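Local structure of putative uncharacterized protein PH0594 (4HXF) at residues Val184-His189 with Trp200-Trp205; Tyr275-Glu280 with Met304-Asp309; Ala15-Pro20 with Val27-Thr32. The protein acts as an acylaminoacyl peptidase, a serine protease of the prolyl oligopeptidase family that assembles into a self-compartmentalizing hexamer. All coordinates share one frame; numbering follows the deposited sequence.

Overall arrangement
All three contacts lie in the beta-propeller, but they hold it together in different ways. Contacts 1 and 3 are antiparallel hairpins, each within one four-stranded blade: strands 182-188 and 200-206 in the first case, 16-23 and 26-35 in the second. Both are partly buried and bonded through the backbone, with a histidine-carboxylate pair added in contact 1 and a bridging water in contact 3. Contact 2 is the buried one and joins two successive blades by aromatic and aliphatic side chains, without a hydrogen bond across it. It touches contact 3, where P20 packs on G305, F306 and D307, whereas the centre of contact 1 lies about 24 Å from that of contact 2.

Contact 1 of 3, residues Val184-His189 with Trp200-Trp205; sequences VVSVPH and WDIYLW
H189 donates from ND1 to OD1 of D201, 2.8 Å away, across the end of the hairpin. The oxygen lies close to the imidazole plane and is met on its syn side, while ring and carboxylate stand nearly perpendicular, 84° apart. With CG anti to the backbone N (chi1 180°), the H189 ring reaches back to the neighbouring strand; its NE2 is bonded to D191, which fixes its rotation from the other end, and D201 OD1 also accepts from K216 N. Inward from this pair, V187 and D201, then V185 and Y203, are linked by reciprocal N-H to O=C hydrogen bonds, as antiparallel hydrogen-bonded pairs. These are the two middle strands of a four-stranded propeller blade. On the face carrying V184 and I202, which packs on strand 219-224 of the next blade, V184 CG1 meets I202 CG2 at 3.6 Å and V184 CG2 meets L204 CD1 at 3.7 Å; S186 OG there bonds to A221 N. The opposite face turns V185 and V187 to strand 163-171 of the preceding blade, and V187 CG2 lies 4.0 Å from CE2 of Y203. Beyond the last bonded pair, the W200 indole brings CD1 to 3.7 Å from the carbonyl carbon of V187.

Contact 2 of 3, residues Tyr275-Glu280 with Met304-Asp309; sequences YFTLFE and MGFDAD
F306 sets its ring against the CB and carbonyl oxygen of Y275, the CA of F276 and the methyl of T277, and this is the tight part of the contact. CE2 of the ring lies 3.7 Å from Y275 CB and CE1 lies 3.7 Å from T277 CG2, while CZ comes to 3.5 Å from the Y275 carbonyl oxygen. F306 CG stands between its own backbone N and carbonyl carbon (chi1 61°), a position that projects the ring off its strand into the interval between the two sheets. Cutting this side chain back to an alanine is likely to open a gap between the blades, with T277 CG2 and Y275 CB losing the ring they rest against. Next to the F306 ring, A308 CB sits over one face of the Y275 ring in a CH-pi contact, 3.9 Å from the ring centroid and displaced toward the rim. No hydrogen bond crosses, as expected for strands whose axes approach no closer than 8.3 Å. Toward M304 the contact loosens: that side chain is exposed and turned from the other strand, and the chain beyond T277 draws apart from it. This is packing between successive propeller blades. F306 also touches Q266 of strand 264-270 and Y314 of strand 312-317, Y275 rests on L312, T277 reaches V284 and L286 of strand 283-289, and on the far side of strand 302-308 D307 binds R270 and the backbone N of T22.

Contact 3 of 3, residues Ala15-Pro20 with Val27-Thr32; sequences AYLSDP and VAYVLT
L31 and L17 form the apolar centre, with A15 and Y29 flanking them. CD1 of L31 presses on A15 CB at 3.5 Å, closer than usual for two carbons, and lies 3.9 Å from L17 CD2. That same L17 methyl approaches Y29 CE2 at 3.9 Å, slanting in on the ring. L31 has CG anti to the backbone N (chi1 167°), which brings CD1 back over the neighbouring strand. At this apolar end the second subunit packs on the hairpin, its G161 against A15 and its magnesium ligand E162 against L31. The phenol end of Y29 is held by E48 and Y338, and L17 packs on L315 of strand 312-317, so this face of the hairpin meets the last blade of the propeller. Across the strands, Y16 with T32 and S18 with V30 are antiparallel hydrogen-bonded pairs. Past S18 one extra residue enters the first strand, as in a beta bulge: D19 takes a left-handed backbone conformation, R21 rather than P20 bonds to A28, and the D19 carboxylate forms salt bridges with R21 and R65. The other face is more polar. S18 OG sits 3.6 Å from V30 CB, and a water gathers three oxygens, donating to Y16 O at 2.9 Å and lying 2.6 Å from S18 OG and 2.7 Å from T32 OG1, which has a further weak bond to N43. Backbone bonds thus join the strands and the water adds a bridge; the L17 and L31 face is apolar against the last blade and the second subunit, while the other combines this water with V30 packed on P64.

Contact 1 of 3, residues Val184-His189 with Trp200-Trp205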
loop_
_atom_site.group_PDB
_atom_site.type_symbol
_atom_site.label_atom_id
_atom_site.label_comp_id
_atom_site.label_asym_id
_atom_site.label_seq_id
_atom_site.Cartn_x
_atom_site.Cartn_y
_atom_site.Cartn_z
ATOM N N VAL A 184 -17.461 -29.231 -33.111
ATOM C CA VAL A 184 -18.751 -28.809 -33.734
ATOM C C VAL A 184 -19.023 -27.400 -33.274
ATOM O O VAL A 184 -19.106 -27.095 -32.044
ATOM C CB VAL A 184 -19.930 -29.731 -33.376
ATOM C CG1 VAL A 184 -21.163 -29.357 -34.181
ATOM C CG2 VAL A 184 -19.605 -31.173 -33.691
ATOM N N VAL A 185 -19.117 -26.515 -34.231
ATOM C CA VAL A 185 -19.219 -25.092 -33.983
ATOM C C VAL A 185 -20.558 -24.558 -34.398
ATOM O O VAL A 185 -20.904 -24.698 -35.571
ATOM C CB VAL A 185 -18.090 -24.262 -34.638
ATOM C CG1 VAL A 185 -18.162 -22.743 -34.345
ATOM C CG2 VAL A 185 -16.648 -24.871 -34.196
ATOM N N SER A 186 -21.318 -23.953 -33.484
ATOM C CA SER A 186 -22.678 -23.429 -33.794
ATOM C C SER A 186 -22.614 -21.907 -33.785
ATOM O O SER A 186 -22.171 -21.324 -32.765
ATOM C CB SER A 186 -23.724 -23.965 -32.789
ATOM O OG SER A 186 -23.714 -25.389 -32.757
ATOM N N VAL A 187 -22.993 -21.271 -34.913
ATOM C CA VAL A 187 -22.784 -19.825 -35.097
ATOM C C VAL A 187 -24.180 -19.262 -35.449
ATOM O O VAL A 187 -24.858 -19.761 -36.328
ATOM C CB VAL A 187 -21.822 -19.554 -36.258
ATOM C CG1 VAL A 187 -21.709 -18.086 -36.554
ATOM C CG2 VAL A 187 -20.433 -20.243 -36.002
ATOM N N PRO A 188 -24.565 -18.162 -34.821
ATOM C CA PRO A 188 -25.848 -17.582 -35.241
ATOM C C PRO A 188 -25.850 -17.253 -36.722
ATOM O O PRO A 188 -24.885 -16.680 -37.266
ATOM C CB PRO A 188 -25.938 -16.333 -34.352
ATOM C CG PRO A 188 -25.106 -16.565 -33.159
ATOM C CD PRO A 188 -23.931 -17.374 -33.749
ATOM N N HIS A 189 -26.944 -17.569 -37.416
ATOM C CA HIS A 189 -27.032 -17.286 -38.809
ATOM C C HIS A 189 -27.286 -15.806 -39.026
ATOM O O HIS A 189 -28.100 -15.273 -38.335
ATOM C CB HIS A 189 -28.191 -18.122 -39.435
ATOM C CG HIS A 189 -28.353 -17.874 -40.888
ATOM N ND1 HIS A 189 -27.678 -18.548 -41.847
ATOM C CD2 HIS A 189 -29.168 -16.942 -41.563
ATOM C CE1 HIS A 189 -28.031 -18.038 -43.054
ATOM N NE2 HIS A 189 -28.915 -17.047 -42.853
ATOM N N TRP A 200 -29.149 -20.970 -36.783
ATOM C CA TRP A 200 -27.701 -21.182 -36.708
ATOM C C TRP A 200 -27.177 -21.830 -37.947
ATOM O O TRP A 200 -27.899 -22.477 -38.703
ATOM C CB TRP A 200 -27.406 -22.219 -35.572
ATOM C CG TRP A 200 -27.626 -21.675 -34.185
ATOM C CD1 TRP A 200 -26.656 -21.040 -33.341
ATOM C CD2 TRP A 200 -28.861 -21.709 -33.417
ATOM N NE1 TRP A 200 -27.209 -20.708 -32.152
ATOM C CE2 TRP A 200 -28.569 -21.069 -32.137
ATOM C CE3 TRP A 200 -30.164 -22.091 -33.697
ATOM C CZ2 TRP A 200 -29.526 -20.916 -31.165
ATOM C CZ3 TRP A 200 -31.093 -21.986 -32.693
ATOM C CH2 TRP A 200 -30.811 -21.321 -31.487
ATOM N N ASP A 201 -25.888 -21.627 -38.179
ATOM C CA ASP A 201 -25.080 -22.405 -39.099
ATOM C C ASP A 201 -24.158 -23.283 -38.254
ATOM O O ASP A 201 -23.680 -22.807 -37.211
ATOM C CB ASP A 201 -24.257 -21.515 -40.002
ATOM C CG ASP A 201 -25.120 -20.531 -40.813
ATOM O OD1 ASP A 201 -26.286 -20.841 -41.114
ATOM O OD2 ASP A 201 -24.565 -19.490 -41.136
ATOM N N ILE A 202 -24.012 -24.530 -38.604
ATOM C CA ILE A 202 -23.223 -25.455 -37.821
ATOM C C ILE A 202 -22.099 -26.019 -38.673
ATOM O O ILE A 202 -22.292 -26.487 -39.813
ATOM C CB ILE A 202 -24.117 -26.602 -37.253
ATOM C CG1 ILE A 202 -25.337 -26.050 -36.512
ATOM C CG2 ILE A 202 -23.326 -27.641 -36.414
ATOM C CD1 ILE A 202 -26.331 -27.104 -35.962
ATOM N N TYR A 203 -20.899 -25.938 -38.104
ATOM C CA TYR A 203 -19.675 -26.388 -38.798
ATOM C C TYR A 203 -18.945 -27.473 -38.055
ATOM O O TYR A 203 -19.052 -27.589 -36.852
ATOM C CB TYR A 203 -18.698 -25.226 -38.956
ATOM C CG TYR A 203 -19.246 -24.057 -39.651
ATOM C CD1 TYR A 203 -19.055 -23.893 -41.027
ATOM C CD2 TYR A 203 -19.961 -23.070 -38.947
ATOM C CE1 TYR A 203 -19.597 -22.788 -41.682
ATOM C CE2 TYR A 203 -20.478 -21.970 -39.618
ATOM C CZ TYR A 203 -20.278 -21.856 -40.973
ATOM O OH TYR A 203 -20.802 -20.761 -41.676
ATOM N N LEU A 204 -18.195 -28.277 -38.791
ATOM C CA LEU A 204 -17.289 -29.279 -38.198
ATOM C C LEU A 204 -15.901 -28.758 -38.497
ATOM O O LEU A 204 -15.546 -28.523 -39.698
ATOM C CB LEU A 204 -17.527 -30.627 -38.831
ATOM C CG LEU A 204 -16.912 -31.784 -38.100
ATOM C CD1 LEU A 204 -17.443 -31.912 -36.659
ATOM C CD2 LEU A 204 -17.153 -33.036 -38.957
ATOM N N TRP A 205 -15.137 -28.541 -37.444
ATOM C CA TRP A 205 -13.810 -27.880 -37.479
ATOM C C TRP A 205 -12.746 -28.854 -37.028
ATOM O O TRP A 205 -12.890 -29.591 -36.053
ATOM C CB TRP A 205 -13.837 -26.632 -36.613
ATOM C CG TRP A 205 -12.708 -25.669 -36.795
ATOM C CD1 TRP A 205 -12.703 -24.441 -37.464
ATOM C CD2 TRP A 205 -11.364 -25.800 -36.214
ATOM N NE1 TRP A 205 -11.493 -23.859 -37.355
ATOM C CE2 TRP A 205 -10.643 -24.619 -36.621
ATOM C CE3 TRP A 205 -10.783 -26.686 -35.375
ATOM C CZ2 TRP A 205 -9.330 -24.372 -36.227
ATOM C CZ3 TRP A 205 -9.414 -26.467 -34.993
ATOM C CH2 TRP A 205 -8.721 -25.327 -35.404
#

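Contact 2 of 3, residues Tyr275-Glu280 with Met304-Asp309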
loop_
_atom_site.group_PDB
_atom_site.type_symbol
_atom_site.label_atom_id
_atom_site.label_comp_id
_atom_site.label_asym_id
_atom_site.label_seq_id
_atom_site.Cartn_x
_atom_site.Cartn_y
_atom_site.Cartn_z
ATOM N N TYR A 275 -29.942 -38.780 -21.852
ATOM C CA TYR A 275 -30.635 -38.430 -20.595
ATOM C C TYR A 275 -31.128 -37.010 -20.760
ATOM O O TYR A 275 -30.407 -36.169 -21.248
ATOM C CB TYR A 275 -29.627 -38.461 -19.419
ATOM C CG TYR A 275 -29.183 -39.900 -19.128
ATOM C CD1 TYR A 275 -28.133 -40.432 -19.780
ATOM C CD2 TYR A 275 -29.863 -40.630 -18.259
ATOM C CE1 TYR A 275 -27.740 -41.744 -19.525
ATOM C CE2 TYR A 275 -29.461 -41.950 -17.940
ATOM C CZ TYR A 275 -28.364 -42.446 -18.575
ATOM O OH TYR A 275 -27.946 -43.809 -18.357
ATOM N N PHE A 276 -32.363 -36.759 -20.320
ATOM C CA PHE A 276 -32.925 -35.457 -20.566
ATOM C C PHE A 276 -34.048 -35.148 -19.563
ATOM O O PHE A 276 -34.673 -36.043 -19.044
ATOM C CB PHE A 276 -33.454 -35.411 -22.012
ATOM C CG PHE A 276 -34.636 -36.270 -22.290
ATOM C CD1 PHE A 276 -34.434 -37.577 -22.725
ATOM C CD2 PHE A 276 -35.921 -35.772 -22.212
ATOM C CE1 PHE A 276 -35.514 -38.357 -23.005
ATOM C CE2 PHE A 276 -36.995 -36.582 -22.519
ATOM C CZ PHE A 276 -36.791 -37.892 -22.916
ATOM N N THR A 277 -34.302 -33.877 -19.377
ATOM C CA THR A 277 -35.376 -33.428 -18.571
ATOM C C THR A 277 -36.408 -32.687 -19.391
ATOM O O THR A 277 -36.073 -32.088 -20.428
ATOM C CB THR A 277 -34.888 -32.457 -17.480
ATOM O OG1 THR A 277 -33.954 -31.491 -18.019
ATOM C CG2 THR A 277 -34.103 -33.325 -16.382
ATOM N N LEU A 278 -37.649 -32.719 -18.953
ATOM C CA LEU A 278 -38.773 -32.004 -19.585
ATOM C C LEU A 278 -39.502 -31.179 -18.644
ATOM O O LEU A 278 -39.654 -31.528 -17.445
ATOM C CB LEU A 278 -39.837 -33.022 -20.093
ATOM C CG LEU A 278 -39.499 -34.104 -21.111
ATOM C CD1 LEU A 278 -40.643 -35.119 -21.413
ATOM C CD2 LEU A 278 -39.087 -33.358 -22.417
ATOM N N PHE A 279 -40.021 -30.074 -19.160
ATOM C CA PHE A 279 -40.898 -29.168 -18.409
ATOM C C PHE A 279 -42.310 -29.741 -18.507
ATOM O O PHE A 279 -42.911 -29.893 -19.600
ATOM C CB PHE A 279 -40.908 -27.774 -18.977
ATOM C CG PHE A 279 -39.661 -27.006 -18.855
ATOM C CD1 PHE A 279 -38.803 -26.955 -19.932
ATOM C CD2 PHE A 279 -39.382 -26.210 -17.749
ATOM C CE1 PHE A 279 -37.676 -26.195 -19.964
ATOM C CE2 PHE A 279 -38.195 -25.467 -17.748
ATOM C CZ PHE A 279 -37.319 -25.496 -18.853
ATOM N N GLU A 280 -42.878 -30.122 -17.371
ATOM C CA GLU A 280 -44.167 -30.809 -17.343
ATOM C C GLU A 280 -45.051 -30.319 -16.153
ATOM O O GLU A 280 -44.833 -30.755 -15.017
ATOM C CB GLU A 280 -44.019 -32.314 -17.197
ATOM C CG GLU A 280 -43.334 -33.027 -18.349
ATOM C CD GLU A 280 -43.308 -34.513 -18.190
ATOM O OE1 GLU A 280 -42.455 -35.032 -17.539
ATOM O OE2 GLU A 280 -44.209 -35.145 -18.714
ATOM N N MET A 304 -32.649 -30.061 -11.479
ATOM C CA MET A 304 -31.928 -28.922 -11.820
ATOM C C MET A 304 -30.656 -29.164 -12.607
ATOM O O MET A 304 -30.154 -28.255 -13.275
ATOM C CB MET A 304 -31.577 -28.194 -10.529
ATOM C CG MET A 304 -32.778 -27.683 -9.819
ATOM S SD MET A 304 -33.741 -26.524 -10.807
ATOM C CE MET A 304 -32.703 -25.128 -11.085
ATOM N N GLY A 305 -30.161 -30.380 -12.583
ATOM C CA GLY A 305 -28.882 -30.714 -13.232
ATOM C C GLY A 305 -28.687 -32.170 -13.071
ATOM O O GLY A 305 -29.316 -32.900 -12.189
ATOM N N PHE A 306 -27.926 -32.762 -13.993
ATOM C CA PHE A 306 -27.678 -34.164 -13.932
ATOM C C PHE A 306 -26.397 -34.515 -14.777
ATOM O O PHE A 306 -25.880 -33.669 -15.548
ATOM C CB PHE A 306 -28.886 -35.004 -14.376
ATOM C CG PHE A 306 -29.328 -34.746 -15.836
ATOM C CD1 PHE A 306 -30.261 -33.746 -16.126
ATOM C CD2 PHE A 306 -28.720 -35.396 -16.882
ATOM C CE1 PHE A 306 -30.572 -33.452 -17.422
ATOM C CE2 PHE A 306 -29.013 -35.035 -18.218
ATOM C CZ PHE A 306 -29.971 -34.072 -18.454
ATOM N N ASP A 307 -25.883 -35.679 -14.517
ATOM C CA ASP A 307 -24.757 -36.216 -15.322
ATOM C C ASP A 307 -24.770 -37.670 -15.248
ATOM O O ASP A 307 -25.306 -38.337 -14.319
ATOM C CB ASP A 307 -23.399 -35.670 -14.882
ATOM C CG ASP A 307 -22.303 -35.743 -16.006
ATOM O OD1 ASP A 307 -22.618 -35.945 -17.228
ATOM O OD2 ASP A 307 -21.081 -35.636 -15.724
ATOM N N ALA A 308 -24.185 -38.315 -16.288
ATOM C CA ALA A 308 -24.220 -39.687 -16.365
ATOM C C ALA A 308 -22.920 -40.228 -17.076
ATOM O O ALA A 308 -22.398 -39.639 -18.046
ATOM C CB ALA A 308 -25.411 -40.125 -17.270
ATOM N N ASP A 309 -22.498 -41.272 -16.546
ATOM C CA ASP A 309 -21.288 -41.953 -17.114
ATOM C C ASP A 309 -21.457 -43.409 -16.730
ATOM O O ASP A 309 -22.350 -44.044 -17.297
ATOM C CB ASP A 309 -19.914 -41.371 -16.717
ATOM C CG ASP A 309 -18.734 -42.201 -17.356
ATOM O OD1 ASP A 309 -18.755 -42.344 -18.602
ATOM O OD2 ASP A 309 -17.924 -42.713 -16.573
#

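Contact 3 of 3, residues Ala15-Pro20 with Val27-Thr32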
loop_
_atom_site.group_PDB
_atom_site.type_symbol
_atom_site.label_atom_id
_atom_site.label_comp_id
_atom_site.label_asym_id
_atom_site.label_seq_id
_atom_site.Cartn_x
_atom_site.Cartn_y
_atom_site.Cartn_z
ATOM N N ALA A 15 -27.199 -24.121 1.889
ATOM C CA ALA A 15 -26.126 -24.584 0.978
ATOM C C ALA A 15 -26.700 -24.705 -0.359
ATOM O O ALA A 15 -27.750 -25.350 -0.486
ATOM C CB ALA A 15 -25.557 -25.972 1.466
ATOM N N TYR A 16 -26.009 -24.154 -1.403
ATOM C CA TYR A 16 -26.548 -24.148 -2.731
ATOM C C TYR A 16 -25.626 -25.056 -3.601
ATOM O O TYR A 16 -24.430 -24.827 -3.720
ATOM C CB TYR A 16 -26.630 -22.813 -3.312
ATOM C CG TYR A 16 -27.525 -21.906 -2.564
ATOM C CD1 TYR A 16 -27.056 -21.029 -1.600
ATOM C CD2 TYR A 16 -28.912 -21.934 -2.796
ATOM C CE1 TYR A 16 -27.959 -20.250 -0.903
ATOM C CE2 TYR A 16 -29.762 -21.136 -2.037
ATOM C CZ TYR A 16 -29.291 -20.311 -1.115
ATOM O OH TYR A 16 -30.195 -19.501 -0.402
ATOM N N LEU A 17 -26.216 -26.074 -4.164
ATOM C CA LEU A 17 -25.471 -27.019 -4.974
ATOM C C LEU A 17 -25.720 -26.805 -6.473
ATOM O O LEU A 17 -26.876 -26.552 -6.928
ATOM C CB LEU A 17 -25.833 -28.466 -4.676
ATOM C CG LEU A 17 -25.739 -28.989 -3.240
ATOM C CD1 LEU A 17 -26.054 -30.473 -3.211
ATOM C CD2 LEU A 17 -24.393 -28.577 -2.611
ATOM N N SER A 18 -24.663 -27.014 -7.243
ATOM C CA SER A 18 -24.770 -26.872 -8.717
ATOM C C SER A 18 -23.725 -27.694 -9.462
ATOM O O SER A 18 -22.768 -28.239 -8.869
ATOM C CB SER A 18 -24.579 -25.427 -9.126
ATOM O OG SER A 18 -23.263 -24.957 -8.819
ATOM N N ASP A 19 -23.945 -27.848 -10.774
ATOM C CA ASP A 19 -22.895 -28.354 -11.731
ATOM C C ASP A 19 -22.449 -29.797 -11.367
ATOM O O ASP A 19 -21.264 -30.046 -11.200
ATOM C CB ASP A 19 -21.752 -27.393 -11.916
ATOM C CG ASP A 19 -20.950 -27.584 -13.285
ATOM O OD1 ASP A 19 -21.432 -28.463 -14.040
ATOM O OD2 ASP A 19 -19.978 -26.801 -13.379
ATOM N N PRO A 20 -23.371 -30.746 -11.227
ATOM C CA PRO A 20 -23.030 -32.122 -10.977
ATOM C C PRO A 20 -22.272 -32.747 -12.184
ATOM O O PRO A 20 -22.709 -32.625 -13.309
ATOM C CB PRO A 20 -24.366 -32.776 -10.739
ATOM C CG PRO A 20 -25.282 -32.003 -11.588
ATOM C CD PRO A 20 -24.838 -30.609 -11.476
ATOM N N VAL A 27 -18.392 -38.535 -8.063
ATOM C CA VAL A 27 -19.284 -37.445 -8.344
ATOM C C VAL A 27 -18.582 -36.174 -7.933
ATOM O O VAL A 27 -17.913 -36.198 -6.862
ATOM C CB VAL A 27 -20.539 -37.719 -7.549
ATOM C CG1 VAL A 27 -21.622 -36.665 -7.787
ATOM C CG2 VAL A 27 -21.054 -39.077 -8.019
ATOM N N ALA A 28 -18.683 -35.105 -8.715
ATOM C CA ALA A 28 -18.192 -33.793 -8.288
ATOM C C ALA A 28 -19.331 -32.826 -8.449
ATOM O O ALA A 28 -20.231 -33.004 -9.277
ATOM C CB ALA A 28 -16.993 -33.304 -9.093
ATOM N N TYR A 29 -19.317 -31.791 -7.602
ATOM C CA TYR A 29 -20.319 -30.736 -7.692
ATOM C C TYR A 29 -19.808 -29.521 -6.983
ATOM O O TYR A 29 -18.748 -29.596 -6.278
ATOM C CB TYR A 29 -21.704 -31.210 -7.127
ATOM C CG TYR A 29 -21.707 -31.718 -5.714
ATOM C CD1 TYR A 29 -21.464 -33.042 -5.465
ATOM C CD2 TYR A 29 -21.796 -30.843 -4.635
ATOM C CE1 TYR A 29 -21.388 -33.522 -4.162
ATOM C CE2 TYR A 29 -21.791 -31.337 -3.335
ATOM C CZ TYR A 29 -21.551 -32.669 -3.101
ATOM O OH TYR A 29 -21.498 -33.221 -1.851
ATOM N N VAL A 30 -20.480 -28.373 -7.069
ATOM C CA VAL A 30 -20.062 -27.113 -6.475
ATOM C C VAL A 30 -21.021 -26.780 -5.329
ATOM O O VAL A 30 -22.231 -26.889 -5.508
ATOM C CB VAL A 30 -20.044 -25.880 -7.442
ATOM C CG1 VAL A 30 -19.580 -24.653 -6.763
ATOM C CG2 VAL A 30 -19.157 -26.295 -8.652
ATOM N N LEU A 31 -20.435 -26.521 -4.196
ATOM C CA LEU A 31 -21.157 -26.060 -2.965
ATOM C C LEU A 31 -20.911 -24.543 -2.865
ATOM O O LEU A 31 -19.735 -24.108 -2.797
ATOM C CB LEU A 31 -20.577 -26.759 -1.751
ATOM C CG LEU A 31 -20.977 -26.178 -0.387
ATOM C CD1 LEU A 31 -22.477 -26.319 -0.148
ATOM C CD2 LEU A 31 -20.222 -26.957 0.717
ATOM N N THR A 32 -21.993 -23.772 -2.909
ATOM C CA THR A 32 -21.963 -22.317 -2.839
ATOM C C THR A 32 -22.624 -21.811 -1.587
ATOM O O THR A 32 -23.677 -22.307 -1.248
ATOM C CB THR A 32 -22.608 -21.644 -4.063
ATOM O OG1 THR A 32 -21.887 -22.137 -5.248
ATOM C CG2 THR A 32 -22.615 -20.080 -3.988
HETATM O O HOH W 1 -23.383 -24.093 -6.359
#